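PDB 3LMZ: putative sugar isomerase from Parabacteroides distasonis, which probably isomerises a sugar, as a member of the xylose isomerase-like TIM-barrel family. Local coordinates for residues F18-A23 and M188-V193; T34-L39 and H45-K50; E89-A94 and D119-E124. All coordinates share one frame; numbering follows the deposited sequence.

Contact 1 of 3, residues F18-A23 and M188-V193; sequences FHLGMA and MHIKDV
The imidazole of His-189 carries the methyl of Ala-23 over one face. CB of Ala-23 stands 4.0 Å from the centroid of the His-189 ring and 18° off the ring normal, which makes this a CH-pi contact; the methyl is displaced toward the rim, so NE2 of His-189 is the ring atom nearest to Ala-23 CB, at 3.9 Å. The same imidazole meets the ring of His-132, with planes at about 60°, and its ND1 has a weak hydrogen bond to Glu-231. A second, purely apolar contact joins Leu-20 CD1 and Ile-190 CD1, 4.1 Å apart, with the two side chains crossing at about a right angle. Leu-20 reaches it with CG anti to the backbone N (chi1 -178°), which carries CD1 to Ile-190. No hydrogen bond links the segments, and the reason is topological: strand 227-230 pairs in parallel with both 19-22 and 185-193, and so separates them. The side chain of His-189 is about 4 Å from a bound citrate, probably from the crystallisation liquor. TIM-barrel enzymes carry their active site at the C-terminal ends of the barrel strands, which is consistent with this pocket being the site here too.

Contact 2 of 3, residues T34-L39 and H45-K50; sequences TTLKTL and HYLCIK
Thr-35, Leu-36 and Leu-39 of helix 32-41 pack on Leu-47 of strand 46-49, a helix-on-sheet contact within one beta-alpha-beta crossover of the TIM barrel. The evidence is in the axes: the helical and strand segments run nearly antiparallel, at 154°, with a closest approach of 10.1 Å, as expected where a helix returns across the outside of the barrel before the next strand. The crossover starts from strand 19-22, whose Met-22 is bonded through its backbone to Tyr-46 and Cys-48. The contact has no hydrogen bond across it, is mainly apolar and buries 180 Å² over both sides.

Leu-47 is the strand side chain met by all three, and each part of it has its own partner. Its CG is anti to the backbone N (chi1 175°), which extends the branch from the strand to the helix. There CD1 of Leu-47 meets CG2 of Thr-35 at 4.1 Å, and CD2 of Leu-47 meets CD2 of Leu-36 at 4.2 Å. Nearer the strand backbone, Leu-39 CD2 lies 4.0 Å from Leu-47 CB. All three helix side chains cross Leu-47 at about a right angle. In Thr-35 the methyl CG2 lies opposite the backbone N (chi1 -62° for OG1), while OG1 is hydrogen-bonded to the carbonyl O of Asp-31, just ahead of the helix. Leu-36 also touches Lys-69 and Cys-70 of helix 60-72. On the other side of the strand, the ring of Tyr-46 meets that of His-19. The backbone of Tyr-46 still takes part: its carbonyl O lies 3.8 Å from the same Leu-39 CD2 that rests on Leu-47.

Contact 3 of 3, residues E89-A94 and D119-E124; sequences EEIDRA and DKKVKE
Lys-121 reaches across from helix 115-125 to Ile-91 and Asp-92, and nearly every atom of its side chain finds a partner. From CB, which points toward segment 89-94, the chain leads to CG, set 3.9 Å from Ile-91 CG2 in the apolar part of the contact. A bend at chi2 (-77°) then turns the rest across the carboxylate of Asp-92, the two side chains meeting at about a right angle: CD of Lys-121 is 4.1 Å from Asp-92 OD1, and CE of Lys-121 comes within 3.0 Å of that oxygen. At the tip, NZ of Lys-121 forms a salt bridge with Asp-92 OD1 at 3.2 Å. No hydrogen bond passes between them, and the aliphatic CE is nearer to OD1 than the ammonium is. The directed bond of NZ goes to its own helix, to Glu-124 OE1, 2.9 Å from Lys-121 NZ and met on the syn side, 21° out of the carboxylate plane. A water also bridges the helices, accepting from Lys-121 NZ at 2.8 Å and donating to Asp-92 O. The lysine would thus screen two carboxylates from each other in a three-residue salt-bridge network. Asp-92 OD1 is also hydrogen-bonded to Tyr-117 OH of helix 115-125, a second polar link between the same helices. On the buried side, Ile-91 packs on Met-85 of strand 76-85, and Lys-121 touches Phe-95 of helix 88-101; helices 88-101 and 115-125 are consecutive on the outside of the barrel.

In the fold
From the N terminus, strand 19-22 opens the loop that contact 1 closes only at strand 185-193, 165 residues later. Both other contacts are nested inside it. Contact 2 closes first, a short loop joining helix 32-41 to the strand that follows it; contact 3 comes afterwards in series, tying helix 88-101 to helix 115-125, with strand 105-110 between them in the chain. Contacts 1 and 2 touch, since the backbone of Met-22 probably hydrogen-bonds to Tyr-46 and Cys-48, with the two centres 13 Å apart. Contact 3 is separate, its centre 26 Å from each of the others. They sample two strands inside the barrel, one helix-on-strand packing and one pair of outer helices.

Contact 1 of 3, residues F18-A23 and M188-V193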
loop_
_atom_site.group_PDB
_atom_site.type_symbol
_atom_site.label_atom_id
_atom_site.label_comp_id
_atom_site.label_asym_id
_atom_site.label_seq_id
_atom_site.Cartn_x
_atom_site.Cartn_y
_atom_site.Cartn_z
ATOM N N PHE A 18 6.220 10.482 15.247
ATOM C CA PHE A 18 7.221 10.251 14.237
ATOM C C PHE A 18 6.799 10.808 12.868
ATOM O O PHE A 18 5.636 11.103 12.636
ATOM C CB PHE A 18 7.539 8.737 14.153
ATOM C CG PHE A 18 6.445 7.948 13.498
ATOM C CD1 PHE A 18 6.286 7.956 12.125
ATOM C CD2 PHE A 18 5.554 7.254 14.243
ATOM C CE1 PHE A 18 5.249 7.279 11.510
ATOM C CE2 PHE A 18 4.467 6.519 13.552
ATOM C CZ PHE A 18 4.375 6.565 12.244
ATOM N N HIS A 19 7.759 10.875 11.957
ATOM C CA HIS A 19 7.535 11.337 10.594
ATOM C C HIS A 19 7.914 10.219 9.607
ATOM O O HIS A 19 8.967 9.598 9.713
ATOM C CB HIS A 19 8.397 12.537 10.329
ATOM C CG HIS A 19 8.256 13.610 11.356
ATOM N ND1 HIS A 19 7.207 14.495 11.328
ATOM C CD2 HIS A 19 8.992 13.910 12.458
ATOM C CE1 HIS A 19 7.327 15.326 12.351
ATOM N NE2 HIS A 19 8.391 14.987 13.056
ATOM N N LEU A 20 7.071 9.974 8.616
ATOM C CA LEU A 20 7.312 9.009 7.570
ATOM C C LEU A 20 8.290 9.573 6.528
ATOM O O LEU A 20 8.099 10.668 5.974
ATOM C CB LEU A 20 5.986 8.651 6.880
ATOM C CG LEU A 20 6.049 7.604 5.767
ATOM C CD1 LEU A 20 6.670 6.273 6.226
ATOM C CD2 LEU A 20 4.650 7.275 5.209
ATOM N N GLY A 21 9.325 8.786 6.232
ATOM C CA GLY A 21 10.291 9.170 5.204
ATOM C C GLY A 21 10.714 8.005 4.348
ATOM O O GLY A 21 10.183 6.888 4.451
HETATM N N MSE A 22 11.668 8.281 3.464
HETATM C CA MSE A 22 12.300 7.260 2.653
HETATM C C MSE A 22 13.809 7.310 2.833
HETATM O O MSE A 22 14.441 8.341 2.794
HETATM C CB MSE A 22 11.965 7.456 1.174
HETATM C CG MSE A 22 12.388 6.283 0.290
HETATM SE SE MSE A 22 10.898 5.011 0.331
HETATM C CE MSE A 22 9.696 5.900 -0.839
ATOM N N ALA A 23 14.341 6.105 2.973
ATOM C CA ALA A 23 15.772 5.886 3.067
ATOM C C ALA A 23 16.279 5.881 1.594
ATOM O O ALA A 23 15.623 5.295 0.707
ATOM C CB ALA A 23 16.032 4.489 3.778
HETATM N N MSE A 188 15.335 5.735 12.161
HETATM C CA MSE A 188 14.830 4.383 12.091
HETATM C C MSE A 188 14.648 4.044 10.614
HETATM O O MSE A 188 14.122 4.860 9.861
HETATM C CB MSE A 188 13.467 4.278 12.755
HETATM C CG MSE A 188 12.994 2.865 13.007
HETATM SE SE MSE A 188 11.212 2.829 13.831
HETATM C CE MSE A 188 11.833 3.901 15.447
ATOM N N HIS A 189 15.059 2.822 10.254
ATOM C CA HIS A 189 14.675 2.218 8.968
ATOM C C HIS A 189 13.567 1.222 9.266
ATOM O O HIS A 189 13.773 0.213 9.992
ATOM C CB HIS A 189 15.889 1.558 8.290
ATOM C CG HIS A 189 16.884 2.544 7.761
ATOM N ND1 HIS A 189 17.992 2.180 7.025
ATOM C CD2 HIS A 189 16.877 3.900 7.790
ATOM C CE1 HIS A 189 18.647 3.278 6.661
ATOM N NE2 HIS A 189 17.992 4.335 7.106
ATOM N N ILE A 190 12.433 1.440 8.598
ATOM C CA ILE A 190 11.302 0.508 8.596
ATOM C C ILE A 190 11.421 -0.356 7.367
ATOM O O ILE A 190 11.871 0.109 6.308
ATOM C CB ILE A 190 9.923 1.208 8.722
ATOM C CG1 ILE A 190 9.723 2.274 7.646
ATOM C CG2 ILE A 190 9.788 1.850 10.132
ATOM C CD1 ILE A 190 8.302 2.724 7.541
ATOM N N LYS A 191 11.090 -1.634 7.536
ATOM C CA LYS A 191 11.142 -2.663 6.494
ATOM C C LYS A 191 10.561 -3.902 7.168
ATOM O O LYS A 191 10.367 -3.922 8.412
ATOM C CB LYS A 191 12.594 -2.939 6.024
ATOM C CG LYS A 191 13.546 -3.298 7.179
ATOM C CD LYS A 191 14.989 -3.518 6.726
ATOM C CE LYS A 191 15.625 -2.248 6.220
ATOM N NZ LYS A 191 17.145 -2.457 6.043
ATOM N N ASP A 192 10.232 -4.873 6.335
ATOM C CA ASP A 192 9.760 -6.131 6.839
ATOM C C ASP A 192 10.630 -7.294 6.362
ATOM O O ASP A 192 11.299 -7.196 5.343
ATOM C CB ASP A 192 8.301 -6.361 6.417
ATOM C CG ASP A 192 7.457 -7.143 7.455
ATOM O OD1 ASP A 192 8.047 -7.791 8.386
ATOM O OD2 ASP A 192 6.164 -7.171 7.260
ATOM N N VAL A 193 10.603 -8.390 7.083
ATOM C CA VAL A 193 11.440 -9.578 6.840
ATOM C C VAL A 193 10.617 -10.846 7.021
ATOM O O VAL A 193 9.665 -10.872 7.807
ATOM C CB VAL A 193 12.704 -9.548 7.800
ATOM C CG1 VAL A 193 13.620 -8.362 7.391
ATOM C CG2 VAL A 193 12.303 -9.551 9.303
#

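Contact 2 of 3, residues T34-L39 and H45-K50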
loop_
_atom_site.group_PDB
_atom_site.type_symbol
_atom_site.label_atom_id
_atom_site.label_comp_id
_atom_site.label_asym_id
_atom_site.label_seq_id
_atom_site.Cartn_x
_atom_site.Cartn_y
_atom_site.Cartn_z
ATOM N N THR A 34 13.481 10.688 -10.415
ATOM C CA THR A 34 12.573 9.544 -10.243
ATOM C C THR A 34 12.232 9.368 -8.754
ATOM O O THR A 34 11.078 9.124 -8.400
ATOM C CB THR A 34 13.228 8.250 -10.779
ATOM O OG1 THR A 34 13.479 8.441 -12.172
ATOM C CG2 THR A 34 12.358 6.995 -10.533
ATOM N N THR A 35 13.244 9.474 -7.884
ATOM C CA THR A 35 13.035 9.342 -6.422
ATOM C C THR A 35 12.042 10.383 -5.920
ATOM O O THR A 35 11.090 10.050 -5.271
ATOM C CB THR A 35 14.412 9.520 -5.736
ATOM O OG1 THR A 35 15.298 8.477 -6.159
ATOM C CG2 THR A 35 14.194 9.495 -4.158
ATOM N N LEU A 36 12.257 11.658 -6.254
ATOM C CA LEU A 36 11.390 12.730 -5.742
ATOM C C LEU A 36 9.967 12.601 -6.317
ATOM O O LEU A 36 9.006 12.826 -5.602
ATOM C CB LEU A 36 11.996 14.104 -6.042
ATOM C CG LEU A 36 13.288 14.424 -5.306
ATOM C CD1 LEU A 36 13.846 15.760 -5.849
ATOM C CD2 LEU A 36 13.094 14.443 -3.814
ATOM N N LYS A 37 9.828 12.261 -7.574
ATOM C CA LYS A 37 8.523 12.085 -8.163
ATOM C C LYS A 37 7.743 10.950 -7.454
ATOM O O LYS A 37 6.526 11.044 -7.198
ATOM C CB LYS A 37 8.672 11.843 -9.666
ATOM C CG LYS A 37 8.927 13.176 -10.380
ATOM C CD LYS A 37 9.308 13.041 -11.878
ATOM C CE LYS A 37 9.640 14.435 -12.505
ATOM N NZ LYS A 37 10.323 14.264 -13.847
ATOM N N THR A 38 8.459 9.861 -7.119
ATOM C CA THR A 38 7.839 8.778 -6.441
ATOM C C THR A 38 7.407 9.207 -5.060
ATOM O O THR A 38 6.273 8.913 -4.643
ATOM C CB THR A 38 8.756 7.534 -6.418
ATOM O OG1 THR A 38 9.204 7.245 -7.743
ATOM C CG2 THR A 38 8.100 6.353 -5.768
ATOM N N LEU A 39 8.276 9.851 -4.277
ATOM C CA LEU A 39 7.848 10.331 -2.951
ATOM C C LEU A 39 6.625 11.252 -3.053
ATOM O O LEU A 39 5.719 11.184 -2.231
ATOM C CB LEU A 39 8.989 11.082 -2.203
ATOM C CG LEU A 39 9.968 10.215 -1.382
ATOM C CD1 LEU A 39 10.679 9.189 -2.209
ATOM C CD2 LEU A 39 10.959 11.143 -0.694
ATOM N N HIS A 45 7.256 13.194 2.536
ATOM C CA HIS A 45 7.812 14.554 2.575
ATOM C C HIS A 45 9.231 14.593 3.104
ATOM O O HIS A 45 9.753 15.667 3.240
ATOM C CB HIS A 45 6.817 15.470 3.363
ATOM C CG HIS A 45 5.498 15.495 2.689
ATOM N ND1 HIS A 45 5.304 16.189 1.514
ATOM C CD2 HIS A 45 4.338 14.861 2.961
ATOM C CE1 HIS A 45 4.068 15.957 1.081
ATOM N NE2 HIS A 45 3.473 15.139 1.935
ATOM N N TYR A 46 9.824 13.414 3.378
ATOM C CA TYR A 46 11.167 13.382 3.950
ATOM C C TYR A 46 12.013 12.317 3.245
ATOM O O TYR A 46 11.561 11.214 3.082
ATOM C CB TYR A 46 11.096 13.091 5.462
ATOM C CG TYR A 46 10.348 14.173 6.203
ATOM C CD1 TYR A 46 10.968 15.375 6.482
ATOM C CD2 TYR A 46 9.064 13.967 6.629
ATOM C CE1 TYR A 46 10.300 16.392 7.140
ATOM C CE2 TYR A 46 8.366 14.984 7.264
ATOM C CZ TYR A 46 9.010 16.184 7.524
ATOM O OH TYR A 46 8.328 17.205 8.194
ATOM N N LEU A 47 13.267 12.696 2.946
ATOM C CA LEU A 47 14.219 11.843 2.252
ATOM C C LEU A 47 15.555 11.910 3.027
ATOM O O LEU A 47 16.059 13.000 3.316
ATOM C CB LEU A 47 14.432 12.330 0.828
ATOM C CG LEU A 47 15.480 11.618 -0.013
ATOM C CD1 LEU A 47 15.155 10.109 -0.200
ATOM C CD2 LEU A 47 15.743 12.326 -1.384
ATOM N N CYS A 48 16.125 10.723 3.276
ATOM C CA CYS A 48 17.469 10.664 3.790
ATOM C C CYS A 48 18.428 10.676 2.591
ATOM O O CYS A 48 18.252 9.905 1.639
ATOM C CB CYS A 48 17.678 9.440 4.670
ATOM S SG CYS A 48 19.181 9.607 5.711
ATOM N N ILE A 49 19.438 11.578 2.612
ATOM C CA ILE A 49 20.206 11.897 1.419
ATOM C C ILE A 49 21.406 10.969 1.266
ATOM O O ILE A 49 22.296 10.977 2.151
ATOM C CB ILE A 49 20.726 13.372 1.504
ATOM C CG1 ILE A 49 19.565 14.365 1.722
ATOM C CG2 ILE A 49 21.567 13.727 0.234
ATOM C CD1 ILE A 49 20.064 15.802 2.055
ATOM N N LYS A 50 21.515 10.318 0.090
ATOM C CA LYS A 50 22.609 9.437 -0.268
ATOM C C LYS A 50 23.539 10.068 -1.297
ATOM O O LYS A 50 23.122 10.917 -2.070
ATOM C CB LYS A 50 22.087 8.086 -0.761
ATOM C CG LYS A 50 21.642 7.126 0.325
ATOM C CD LYS A 50 22.680 6.613 1.235
ATOM C CE LYS A 50 23.698 5.722 0.560
ATOM N NZ LYS A 50 24.615 5.105 1.528
#

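Contact 3 of 3, residues E89-A94 and D119-E124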
loop_
_atom_site.group_PDB
_atom_site.type_symbol
_atom_site.label_atom_id
_atom_site.label_comp_id
_atom_site.label_asym_id
_atom_site.label_seq_id
_atom_site.Cartn_x
_atom_site.Cartn_y
_atom_site.Cartn_z
ATOM N N GLU A 89 39.799 11.245 8.280
ATOM C CA GLU A 89 39.545 12.131 7.127
ATOM C C GLU A 89 38.106 11.940 6.590
ATOM O O GLU A 89 37.425 12.918 6.254
ATOM C CB GLU A 89 40.540 11.892 5.985
ATOM C CG GLU A 89 40.402 12.887 4.831
ATOM C CD GLU A 89 40.653 12.260 3.464
ATOM O OE1 GLU A 89 41.842 12.153 3.060
ATOM O OE2 GLU A 89 39.651 11.882 2.799
ATOM N N GLU A 90 37.644 10.699 6.485
ATOM C CA GLU A 90 36.277 10.479 6.010
ATOM C C GLU A 90 35.266 11.095 6.964
ATOM O O GLU A 90 34.221 11.564 6.533
ATOM C CB GLU A 90 36.027 8.967 5.802
ATOM C CG GLU A 90 36.770 8.441 4.566
ATOM C CD GLU A 90 36.537 6.945 4.292
ATOM O OE1 GLU A 90 35.688 6.309 4.956
ATOM O OE2 GLU A 90 37.183 6.414 3.339
ATOM N N ILE A 91 35.543 10.994 8.258
ATOM C CA ILE A 91 34.665 11.572 9.263
ATOM C C ILE A 91 34.653 13.096 9.075
ATOM O O ILE A 91 33.621 13.762 9.114
ATOM C CB ILE A 91 35.018 11.142 10.654
ATOM C CG1 ILE A 91 34.917 9.621 10.768
ATOM C CG2 ILE A 91 34.078 11.869 11.694
ATOM C CD1 ILE A 91 35.475 9.071 12.066
ATOM N N ASP A 92 35.851 13.671 8.960
ATOM C CA ASP A 92 35.970 15.124 8.724
ATOM C C ASP A 92 35.140 15.549 7.525
ATOM O O ASP A 92 34.423 16.596 7.552
ATOM C CB ASP A 92 37.430 15.559 8.442
ATOM C CG ASP A 92 38.347 15.483 9.651
ATOM O OD1 ASP A 92 37.871 15.401 10.787
ATOM O OD2 ASP A 92 39.590 15.505 9.437
ATOM N N ARG A 93 35.292 14.821 6.425
ATOM C CA ARG A 93 34.552 15.139 5.207
ATOM C C ARG A 93 33.030 14.998 5.375
ATOM O O ARG A 93 32.253 15.838 4.859
ATOM C CB ARG A 93 35.054 14.332 4.028
ATOM C CG ARG A 93 36.409 14.831 3.603
ATOM C CD ARG A 93 36.995 14.059 2.500
ATOM N NE ARG A 93 38.278 14.636 2.128
ATOM C CZ ARG A 93 39.061 14.153 1.174
ATOM N NH1 ARG A 93 38.684 13.079 0.485
ATOM N NH2 ARG A 93 40.226 14.748 0.913
ATOM N N ALA A 94 32.597 13.975 6.126
ATOM C CA ALA A 94 31.149 13.759 6.321
ATOM C C ALA A 94 30.483 14.862 7.156
ATOM O O ALA A 94 29.399 15.281 6.851
ATOM C CB ALA A 94 30.921 12.381 6.966
ATOM N N ASP A 119 32.776 11.206 18.566
ATOM C CA ASP A 119 32.484 11.956 19.795
ATOM C C ASP A 119 33.012 13.389 19.729
ATOM O O ASP A 119 32.290 14.376 19.964
ATOM C CB ASP A 119 32.988 11.198 21.013
ATOM C CG ASP A 119 32.569 11.825 22.313
ATOM O OD1 ASP A 119 33.108 12.932 22.626
ATOM O OD2 ASP A 119 31.836 11.178 23.071
ATOM N N LYS A 120 34.287 13.533 19.362
ATOM C CA LYS A 120 34.910 14.845 19.161
ATOM C C LYS A 120 34.123 15.678 18.141
ATOM O O LYS A 120 33.846 16.882 18.345
ATOM C CB LYS A 120 36.369 14.662 18.653
ATOM C CG LYS A 120 37.166 15.902 18.558
ATOM C CD LYS A 120 38.524 15.660 17.866
ATOM C CE LYS A 120 39.643 15.769 18.767
ATOM N NZ LYS A 120 40.932 15.590 18.015
ATOM N N LYS A 121 33.678 15.052 17.041
ATOM C CA LYS A 121 33.026 15.782 15.961
ATOM C C LYS A 121 31.569 16.176 16.305
ATOM O O LYS A 121 31.177 17.312 16.000
ATOM C CB LYS A 121 33.114 14.978 14.647
ATOM C CG LYS A 121 34.538 14.991 14.046
ATOM C CD LYS A 121 34.807 16.342 13.359
ATOM C CE LYS A 121 36.236 16.576 12.965
ATOM N NZ LYS A 121 36.340 17.847 12.133
ATOM N N VAL A 122 30.852 15.338 17.054
ATOM C CA VAL A 122 29.530 15.752 17.447
ATOM C C VAL A 122 29.634 16.941 18.391
ATOM O O VAL A 122 28.752 17.813 18.331
ATOM C CB VAL A 122 28.576 14.646 18.054
ATOM C CG1 VAL A 122 28.304 13.509 17.065
ATOM C CG2 VAL A 122 29.096 14.057 19.328
ATOM N N LYS A 123 30.694 17.049 19.218
ATOM C CA LYS A 123 30.888 18.224 20.079
ATOM C C LYS A 123 31.205 19.480 19.273
ATOM O O LYS A 123 30.722 20.558 19.566
ATOM C CB LYS A 123 32.008 17.929 21.076
ATOM C CG LYS A 123 31.578 16.949 22.163
ATOM C CD LYS A 123 32.747 16.575 23.088
ATOM C CE LYS A 123 32.304 15.925 24.386
ATOM N NZ LYS A 123 31.538 14.607 24.238
ATOM N N GLU A 124 32.032 19.322 18.245
ATOM C CA GLU A 124 32.458 20.422 17.415
ATOM C C GLU A 124 31.295 21.010 16.633
ATOM O O GLU A 124 31.167 22.241 16.483
ATOM C CB GLU A 124 33.562 19.952 16.466
ATOM C CG GLU A 124 34.004 21.013 15.500
ATOM C CD GLU A 124 35.025 20.577 14.486
ATOM O OE1 GLU A 124 35.387 19.381 14.448
ATOM O OE2 GLU A 124 35.468 21.442 13.679
HETATM O O HOH W 1 34.936 18.238 9.750
#